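Local atomic coordinates of protein LigF (Sphingobium sp. SYK-6, PDB entry 4XT0), a protein that cleaves beta-aryl ether bonds in lignin, using glutathione, as a stereospecific beta-etherase of the glutathione S-transferase superfamily. Residues V114-W119 and N157-E162; E108-C113 and I198-I203; D46-I51 and V57-H62. All coordinates share one frame; numbering follows the deposited sequence.

Contact 1 (V114-W119 and N157-E162)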
# COMPACT_ATOMS: atom_id res chain seq x y z
N VAL A 114 1.60 -6.12 -12.94
CA VAL A 114 1.53 -7.53 -13.34
C VAL A 114 0.07 -7.96 -13.47
O VAL A 114 -0.32 -8.56 -14.47
CB VAL A 114 2.26 -8.43 -12.32
CG1 VAL A 114 1.97 -9.91 -12.58
CG2 VAL A 114 3.76 -8.16 -12.35
N SER A 115 -0.72 -7.63 -12.46
CA SER A 115 -2.13 -7.97 -12.42
C SER A 115 -2.90 -7.41 -13.62
O SER A 115 -3.66 -8.13 -14.26
CB SER A 115 -2.74 -7.46 -11.10
OG SER A 115 -4.16 -7.53 -11.11
N THR A 116 -2.67 -6.13 -13.94
CA THR A 116 -3.35 -5.51 -15.08
C THR A 116 -3.14 -6.31 -16.36
O THR A 116 -4.07 -6.50 -17.14
CB THR A 116 -2.88 -4.06 -15.32
OG1 THR A 116 -3.14 -3.28 -14.15
CG2 THR A 116 -3.62 -3.46 -16.53
N ILE A 117 -1.92 -6.78 -16.57
CA ILE A 117 -1.64 -7.59 -17.75
C ILE A 117 -2.39 -8.92 -17.65
O ILE A 117 -2.93 -9.42 -18.64
CB ILE A 117 -0.12 -7.81 -17.93
CG1 ILE A 117 0.59 -6.46 -18.10
CG2 ILE A 117 0.15 -8.70 -19.13
CD1 ILE A 117 -0.16 -5.50 -19.01
N GLY A 118 -2.45 -9.48 -16.44
CA GLY A 118 -3.23 -10.68 -16.17
C GLY A 118 -4.71 -10.57 -16.49
O GLY A 118 -5.29 -11.48 -17.08
N TRP A 119 -5.34 -9.46 -16.09
CA TRP A 119 -6.76 -9.24 -16.39
C TRP A 119 -7.01 -9.12 -17.89
O TRP A 119 -8.06 -9.54 -18.39
CB TRP A 119 -7.28 -7.98 -15.67
CG TRP A 119 -7.64 -8.21 -14.23
CD1 TRP A 119 -6.80 -8.13 -13.15
CD2 TRP A 119 -8.92 -8.57 -13.71
NE1 TRP A 119 -7.48 -8.41 -11.99
CE2 TRP A 119 -8.79 -8.69 -12.31
CE3 TRP A 119 -10.17 -8.80 -14.28
CZ2 TRP A 119 -9.86 -9.02 -11.48
CZ3 TRP A 119 -11.23 -9.13 -13.46
CH2 TRP A 119 -11.07 -9.24 -12.07
N ASN A 157 -13.94 -7.39 -22.60
CA ASN A 157 -14.15 -6.52 -23.76
C ASN A 157 -12.89 -5.81 -24.27
O ASN A 157 -12.82 -5.43 -25.44
CB ASN A 157 -15.22 -5.48 -23.43
CG ASN A 157 -16.56 -6.10 -23.08
OD1 ASN A 157 -17.16 -5.77 -22.05
ND2 ASN A 157 -17.04 -7.00 -23.93
N GLY A 158 -11.90 -5.60 -23.39
CA GLY A 158 -10.64 -5.00 -23.81
C GLY A 158 -10.12 -3.83 -22.98
O GLY A 158 -10.88 -2.94 -22.60
N PHE A 159 -8.82 -3.85 -22.71
CA PHE A 159 -8.11 -2.73 -22.09
C PHE A 159 -7.57 -1.79 -23.16
O PHE A 159 -7.13 -2.26 -24.21
CB PHE A 159 -6.94 -3.22 -21.22
CG PHE A 159 -7.35 -3.92 -19.96
CD1 PHE A 159 -7.96 -5.17 -20.00
CD2 PHE A 159 -7.10 -3.34 -18.73
CE1 PHE A 159 -8.33 -5.81 -18.83
CE2 PHE A 159 -7.47 -3.97 -17.56
CZ PHE A 159 -8.09 -5.21 -17.61
N PRO A 160 -7.57 -0.47 -22.90
CA PRO A 160 -6.99 0.49 -23.84
C PRO A 160 -5.52 0.16 -24.11
O PRO A 160 -4.83 -0.31 -23.20
CB PRO A 160 -7.12 1.84 -23.12
CG PRO A 160 -8.22 1.63 -22.12
CD PRO A 160 -8.12 0.19 -21.70
N GLN A 161 -5.05 0.38 -25.34
CA GLN A 161 -3.69 -0.01 -25.69
C GLN A 161 -2.65 0.75 -24.86
O GLN A 161 -1.78 0.13 -24.25
CB GLN A 161 -3.42 0.22 -27.17
CG GLN A 161 -2.10 -0.35 -27.64
CD GLN A 161 -1.99 -1.84 -27.37
OE1 GLN A 161 -2.72 -2.64 -27.94
NE2 GLN A 161 -1.06 -2.21 -26.50
N GLU A 162 -2.77 2.07 -24.82
CA GLU A 162 -1.79 2.89 -24.12
C GLU A 162 -1.71 2.51 -22.63
O GLU A 162 -0.65 2.63 -22.02
CB GLU A 162 -2.12 4.38 -24.28
CG GLU A 162 -3.24 4.89 -23.38
CD GLU A 162 -3.32 6.41 -23.34
OE1 GLU A 162 -3.29 7.03 -24.43
OE2 GLU A 162 -3.42 6.97 -22.23
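Trp119 and Phe159 mark the closest backbone approach, with CA atoms 8.8 Å apart, so side chains rather than backbone hydrogen bonds join the helical turn 114-119 to the connection 157-162. That connection leaves the helix at Gly158 and then runs extended as far as Pro160. Gly158 is the first residue to leave the preceding helix, and its phi of 130° would press a side chain against the carbonyl O of Asn157; Pro160 then takes the N-cap position of the next helix. Between them Phe159 sends its ring onto the C-terminal part of the long helix. The far end of the ring does most of the touching: Phe159 CZ comes to 3.5 Å from Trp119 CB in an oblique approach, while Phe159 CE1 lies 3.7 Å from the carbonyl carbon C of Trp119. Along the neighbouring ring side, Phe159 CE2 meets Thr116 CG2 at 4.0 Å, and the carbonyl O of Thr116 sits over one face, displaced toward the rim. The first torsion of Thr116 (chi1 -59°) divides its side chain: the methyl, anti to the backbone N, serves the phenyl ring, whereas OG1, beside that N, is hydrogen-bonded back to Trp112 O within its own helix. The indole of Trp119 leads away from Phe159 and stacks edge-to-face with Trp152, a residue of the glutathione pocket, and comes within about 4 Å of the bound glutathione. In the helical C-terminal domain, Phe159, on the connection between helices 146-157 and 161-182, touches Arg154 of the first and Leu164 of the second while packing on the C-terminal end of helix 93-121.

Contact 2 (E108-C113 and I198-I203)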
# COMPACT_ATOMS: atom_id res chain seq x y z
N GLU A 108 1.52 -1.52 -3.61
CA GLU A 108 1.29 -0.21 -4.20
C GLU A 108 1.81 -0.07 -5.62
O GLU A 108 1.53 0.92 -6.28
CB GLU A 108 1.93 0.88 -3.32
CG GLU A 108 1.35 0.89 -1.90
CD GLU A 108 2.21 1.64 -0.89
OE1 GLU A 108 2.97 2.53 -1.32
OE2 GLU A 108 2.10 1.33 0.33
N TYR A 109 2.60 -1.03 -6.09
CA TYR A 109 3.22 -0.89 -7.42
C TYR A 109 3.31 -2.22 -8.18
O TYR A 109 2.72 -2.37 -9.25
CB TYR A 109 4.61 -0.26 -7.26
CG TYR A 109 5.24 0.24 -8.55
CD1 TYR A 109 5.08 1.56 -8.95
CD2 TYR A 109 6.02 -0.60 -9.34
CE1 TYR A 109 5.68 2.04 -10.15
CE2 TYR A 109 6.62 -0.13 -10.52
CZ TYR A 109 6.45 1.18 -10.91
OH TYR A 109 7.04 1.64 -12.07
N PHE A 110 4.05 -3.18 -7.62
CA PHE A 110 4.44 -4.39 -8.34
C PHE A 110 3.25 -5.29 -8.67
O PHE A 110 3.12 -5.77 -9.80
CB PHE A 110 5.50 -5.16 -7.53
CG PHE A 110 6.07 -6.39 -8.23
CD1 PHE A 110 6.08 -6.49 -9.61
CD2 PHE A 110 6.60 -7.44 -7.48
CE1 PHE A 110 6.59 -7.62 -10.23
CE2 PHE A 110 7.13 -8.57 -8.10
CZ PHE A 110 7.12 -8.66 -9.48
N CYS A 111 2.38 -5.54 -7.69
CA CYS A 111 1.24 -6.41 -7.93
C CYS A 111 0.36 -5.86 -9.04
O CYS A 111 -0.09 -6.61 -9.90
CB CYS A 111 0.40 -6.61 -6.67
SG CYS A 111 -1.10 -7.59 -6.97
N TRP A 112 0.13 -4.56 -9.04
CA TRP A 112 -0.87 -4.00 -9.94
C TRP A 112 -0.48 -3.96 -11.42
O TRP A 112 -1.33 -4.15 -12.30
CB TRP A 112 -1.28 -2.60 -9.45
CG TRP A 112 -1.84 -2.62 -8.06
CD1 TRP A 112 -1.55 -1.75 -7.05
CD2 TRP A 112 -2.75 -3.59 -7.50
NE1 TRP A 112 -2.24 -2.09 -5.91
CE2 TRP A 112 -2.98 -3.22 -6.16
CE3 TRP A 112 -3.41 -4.72 -8.01
CZ2 TRP A 112 -3.83 -3.94 -5.32
CZ3 TRP A 112 -4.25 -5.44 -7.17
CH2 TRP A 112 -4.45 -5.05 -5.84
N CYS A 113 0.79 -3.73 -11.73
CA CYS A 113 1.15 -3.73 -13.15
C CYS A 113 1.11 -5.15 -13.72
O CYS A 113 0.63 -5.37 -14.83
CB CYS A 113 2.52 -3.06 -13.39
SG CYS A 113 3.92 -3.69 -12.44
N ILE A 198 8.25 -13.48 0.50
CA ILE A 198 6.98 -14.15 0.23
C ILE A 198 6.03 -13.26 -0.59
O ILE A 198 5.46 -13.69 -1.61
CB ILE A 198 6.29 -14.57 1.57
CG1 ILE A 198 6.99 -15.80 2.17
CG2 ILE A 198 4.81 -14.86 1.37
CD1 ILE A 198 6.54 -16.09 3.62
N CYS A 199 5.88 -12.00 -0.19
CA CYS A 199 4.95 -11.10 -0.87
C CYS A 199 5.40 -10.82 -2.30
O CYS A 199 4.57 -10.74 -3.21
CB CYS A 199 4.79 -9.79 -0.09
SG CYS A 199 3.94 -9.96 1.54
N ASN A 200 6.70 -10.68 -2.51
CA ASN A 200 7.21 -10.44 -3.84
C ASN A 200 7.18 -11.70 -4.70
O ASN A 200 6.91 -11.64 -5.90
CB ASN A 200 8.64 -9.87 -3.78
CG ASN A 200 8.65 -8.39 -3.54
OD1 ASN A 200 8.55 -7.60 -4.47
ND2 ASN A 200 8.77 -7.99 -2.27
N PHE A 201 7.45 -12.84 -4.06
CA PHE A 201 7.42 -14.14 -4.75
C PHE A 201 6.00 -14.42 -5.23
O PHE A 201 5.81 -15.00 -6.30
CB PHE A 201 7.91 -15.27 -3.82
CG PHE A 201 7.90 -16.65 -4.44
CD1 PHE A 201 8.98 -17.09 -5.19
CD2 PHE A 201 6.84 -17.51 -4.24
CE1 PHE A 201 9.00 -18.37 -5.75
CE2 PHE A 201 6.84 -18.79 -4.80
CZ PHE A 201 7.93 -19.23 -5.55
N ALA A 202 5.02 -14.01 -4.43
CA ALA A 202 3.60 -14.19 -4.80
C ALA A 202 3.30 -13.59 -6.17
O ALA A 202 2.53 -14.17 -6.96
CB ALA A 202 2.68 -13.57 -3.73
N ILE A 203 3.90 -12.43 -6.46
CA ILE A 203 3.75 -11.77 -7.77
C ILE A 203 4.76 -12.27 -8.80
O ILE A 203 4.40 -12.50 -9.95
CB ILE A 203 3.91 -10.21 -7.64
CG1 ILE A 203 3.03 -9.66 -6.51
CG2 ILE A 203 3.61 -9.52 -8.99
CD1 ILE A 203 1.56 -10.10 -6.57
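The Phe110 ring carries Ile203 CG2 squarely on one face: the methyl stands 3.6 Å from the ring centroid and only 9° off the normal, the geometry of a CH-pi contact. Asn200 OD1 approaches the same ring obliquely, 3.6 Å from Phe110 CD2, with amide and ring planes 25° apart. This is helix-to-helix packing inside the all-helical C-terminal domain of the glutathione S-transferase fold. The axes of the two short segments run nearly parallel, 21° apart, and approach to 9.9 Å. Phe110 reaches across because CG lies anti to the backbone N, at the end of a wider pi-type turn spanning 108-110. The ring also meets that of Trp105 from its own helix. The amide of Asn200 is unevenly satisfied: ND2 is hydrogen-bonded to Ala196 O one turn earlier, whereas OD1 is buried with no hydrogen-bonding partner in the model. With an alanine at Phe110, Ile203 would probably lose the aromatic surface under its methyl, and a gap would be likely to open between the helices beside the Asn200 amide. The other branch of Ile203 goes to the next residue of the long helix, where Cys111 SG lies over one face of Trp112, offset toward the rim, and touches Ile203 CD1 at 3.7 Å.

Contact 3 (D46-I51 and V57-H62). With GSH (glutathione), chain B.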
# COMPACT_ATOMS: atom_id res chain seq x y z
N ASP A 46 -23.09 -15.72 -2.18
CA ASP A 46 -23.67 -15.17 -0.96
C ASP A 46 -22.98 -15.74 0.28
O ASP A 46 -22.81 -15.05 1.27
CB ASP A 46 -25.17 -15.45 -0.89
CG ASP A 46 -25.95 -14.67 -1.94
OD1 ASP A 46 -25.57 -13.52 -2.25
OD2 ASP A 46 -26.95 -15.22 -2.46
N TRP A 47 -22.57 -17.01 0.21
CA TRP A 47 -21.93 -17.63 1.36
C TRP A 47 -20.52 -17.06 1.58
O TRP A 47 -20.09 -16.95 2.73
CB TRP A 47 -21.88 -19.16 1.23
CG TRP A 47 -20.93 -19.75 0.22
CD1 TRP A 47 -21.25 -20.22 -1.02
CD2 TRP A 47 -19.52 -19.97 0.39
NE1 TRP A 47 -20.12 -20.71 -1.65
CE2 TRP A 47 -19.05 -20.57 -0.81
CE3 TRP A 47 -18.60 -19.72 1.42
CZ2 TRP A 47 -17.70 -20.91 -0.99
CZ3 TRP A 47 -17.26 -20.06 1.23
CH2 TRP A 47 -16.83 -20.65 0.03
N PHE A 48 -19.82 -16.68 0.52
CA PHE A 48 -18.48 -16.15 0.74
C PHE A 48 -18.51 -14.68 1.13
O PHE A 48 -17.68 -14.23 1.93
CB PHE A 48 -17.56 -16.34 -0.48
CG PHE A 48 -16.18 -15.77 -0.25
CD1 PHE A 48 -15.32 -16.36 0.65
CD2 PHE A 48 -15.79 -14.59 -0.87
CE1 PHE A 48 -14.06 -15.82 0.92
CE2 PHE A 48 -14.53 -14.04 -0.62
CZ PHE A 48 -13.66 -14.66 0.28
N LYS A 49 -19.46 -13.92 0.58
CA LYS A 49 -19.56 -12.50 0.90
C LYS A 49 -20.02 -12.29 2.35
O LYS A 49 -19.84 -11.22 2.93
CB LYS A 49 -20.51 -11.79 -0.07
CG LYS A 49 -19.91 -11.64 -1.47
CD LYS A 49 -20.75 -10.77 -2.41
CE LYS A 49 -22.06 -11.43 -2.79
NZ LYS A 49 -22.79 -10.65 -3.83
N LYS A 50 -20.58 -13.35 2.94
CA LYS A 50 -20.86 -13.37 4.36
C LYS A 50 -19.55 -13.39 5.17
O LYS A 50 -19.45 -12.77 6.23
CB LYS A 50 -21.73 -14.58 4.68
CG LYS A 50 -21.85 -14.95 6.14
CD LYS A 50 -22.00 -16.46 6.27
CE LYS A 50 -20.70 -17.16 5.86
NZ LYS A 50 -20.90 -18.31 4.92
N ILE A 51 -18.54 -14.09 4.66
CA ILE A 51 -17.21 -14.13 5.29
C ILE A 51 -16.42 -12.84 5.02
O ILE A 51 -15.89 -12.22 5.94
CB ILE A 51 -16.41 -15.35 4.79
CG1 ILE A 51 -17.12 -16.64 5.22
CG2 ILE A 51 -14.99 -15.33 5.31
CD1 ILE A 51 -16.66 -17.87 4.49
N VAL A 57 -10.59 -12.53 -2.39
CA VAL A 57 -9.73 -13.41 -1.62
C VAL A 57 -8.35 -12.75 -1.54
O VAL A 57 -8.03 -11.91 -2.38
CB VAL A 57 -9.63 -14.83 -2.25
CG1 VAL A 57 -11.00 -15.52 -2.28
CG2 VAL A 57 -9.02 -14.76 -3.67
N PRO A 58 -7.53 -13.11 -0.54
CA PRO A 58 -7.77 -14.09 0.52
C PRO A 58 -8.49 -13.52 1.73
O PRO A 58 -8.54 -12.30 1.96
CB PRO A 58 -6.35 -14.53 0.91
CG PRO A 58 -5.55 -13.29 0.71
CD PRO A 58 -6.11 -12.72 -0.59
N ALA A 59 -9.03 -14.42 2.53
CA ALA A 59 -9.65 -14.05 3.79
C ALA A 59 -9.26 -15.13 4.81
O ALA A 59 -9.34 -16.31 4.52
CB ALA A 59 -11.18 -13.92 3.64
N LEU A 60 -8.79 -14.71 5.99
CA LEU A 60 -8.46 -15.66 7.05
C LEU A 60 -9.53 -15.67 8.12
O LEU A 60 -9.92 -14.62 8.61
CB LEU A 60 -7.12 -15.34 7.71
CG LEU A 60 -6.72 -16.31 8.85
CD1 LEU A 60 -6.03 -17.54 8.24
CD2 LEU A 60 -5.81 -15.64 9.88
N TRP A 61 -9.99 -16.86 8.48
CA TRP A 61 -10.95 -17.03 9.57
C TRP A 61 -10.21 -17.62 10.76
O TRP A 61 -9.56 -18.67 10.64
CB TRP A 61 -12.10 -17.93 9.11
CG TRP A 61 -13.26 -18.08 10.05
CD1 TRP A 61 -14.45 -17.40 9.99
CD2 TRP A 61 -13.39 -19.02 11.13
NE1 TRP A 61 -15.29 -17.84 10.98
CE2 TRP A 61 -14.67 -18.83 11.69
CE3 TRP A 61 -12.55 -20.00 11.68
CZ2 TRP A 61 -15.13 -19.59 12.78
CZ3 TRP A 61 -13.01 -20.74 12.76
CH2 TRP A 61 -14.28 -20.53 13.30
N HIS A 62 -10.27 -16.95 11.90
CA HIS A 62 -9.55 -17.43 13.08
C HIS A 62 -10.44 -17.27 14.30
O HIS A 62 -10.66 -16.17 14.79
CB HIS A 62 -8.21 -16.70 13.25
CG HIS A 62 -7.45 -17.10 14.48
ND1 HIS A 62 -6.61 -16.24 15.14
CD2 HIS A 62 -7.42 -18.27 15.16
CE1 HIS A 62 -6.09 -16.86 16.19
NE2 HIS A 62 -6.56 -18.09 16.23
N1 GSH B . -5.82 -5.70 -1.47
CA1 GSH B . -6.35 -7.07 -1.52
C1 GSH B . -5.38 -8.08 -0.90
O11 GSH B . -5.82 -9.05 -0.30
O12 GSH B . -4.06 -7.94 -1.01
CB1 GSH B . -6.59 -7.44 -2.99
CG1 GSH B . -7.30 -8.79 -3.04
CD1 GSH B . -7.46 -9.24 -4.48
OE1 GSH B . -7.21 -8.47 -5.39
N2 GSH B . -7.87 -10.50 -4.74
CA2 GSH B . -8.04 -10.97 -6.12
C2 GSH B . -9.49 -11.33 -6.34
O2 GSH B . -10.18 -11.65 -5.39
CB2 GSH B . -7.20 -12.24 -6.33
SG2 GSH B . -5.41 -11.89 -6.36
N3 GSH B . -10.03 -11.33 -7.60
CA3 GSH B . -11.44 -11.72 -7.77
C3 GSH B . -12.37 -10.58 -8.12
O31 GSH B . -13.45 -10.83 -8.61
O32 GSH B . -12.02 -9.30 -7.90
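Val57, which packs against Phe48, is joined to Pro58 by a cis peptide bond, the cis-proline that marks the thioredoxin fold. The same valine pairs by its backbone with the cysteinyl part of glutathione, as one strand does with another: Val57 N donates to GSH O2 at 3.2 Å, and GSH N2 donates to Val57 O at 2.8 Å. Both bonds are fairly straight, at 164° and 162°. Its side chain works in two directions, CG2 lying 3.7 Å from GSH O2 while CG1 meets Phe48 CZ at 3.8 Å. The Phe48 and Val57 side chains cross at about a right angle. Phe48 extends to them with CG anti to its backbone N (chi1 179°), and its CZ also lies 4.2 Å from Ala59 CB, which Ile51 CG2 approaches more loosely at 4.4 Å. The short helix is weakly bonded along its backbone, but Lys50 NZ donates to Trp47 O at 2.7 Å. Tyr9 extends this apolar layer, touching both Phe48 and Ile51. Helix 46-51 therefore packs on one face of the sheet, across strands 59-62 and 6-10, while Pro58 and Leu60 turn away from it to helix 70-80.

In the fold
Contact 2 is the core one, its four touching residues all buried and its centre about 6 Å from that of the chain; contacts 1 and 3 lie farther out, each centre about 17 Å from it, though contact 3 is buried and contact 1 partly so. Contacts 1 and 2 share helix 93-121 and meet directly, Val114 CG2 lying 3.6 Å from Ile203 CG2. Contact 3 belongs to the thioredoxin-like N-terminal domain and touches neither. All three rest on a phenylalanine packed against apolar groups, without hydrogen bonds between their segments. Contact 2 also buries the Asn200 amide, whereas contact 3 adds backbone bonds to glutathione; contact 1 borders this ligand through Trp119.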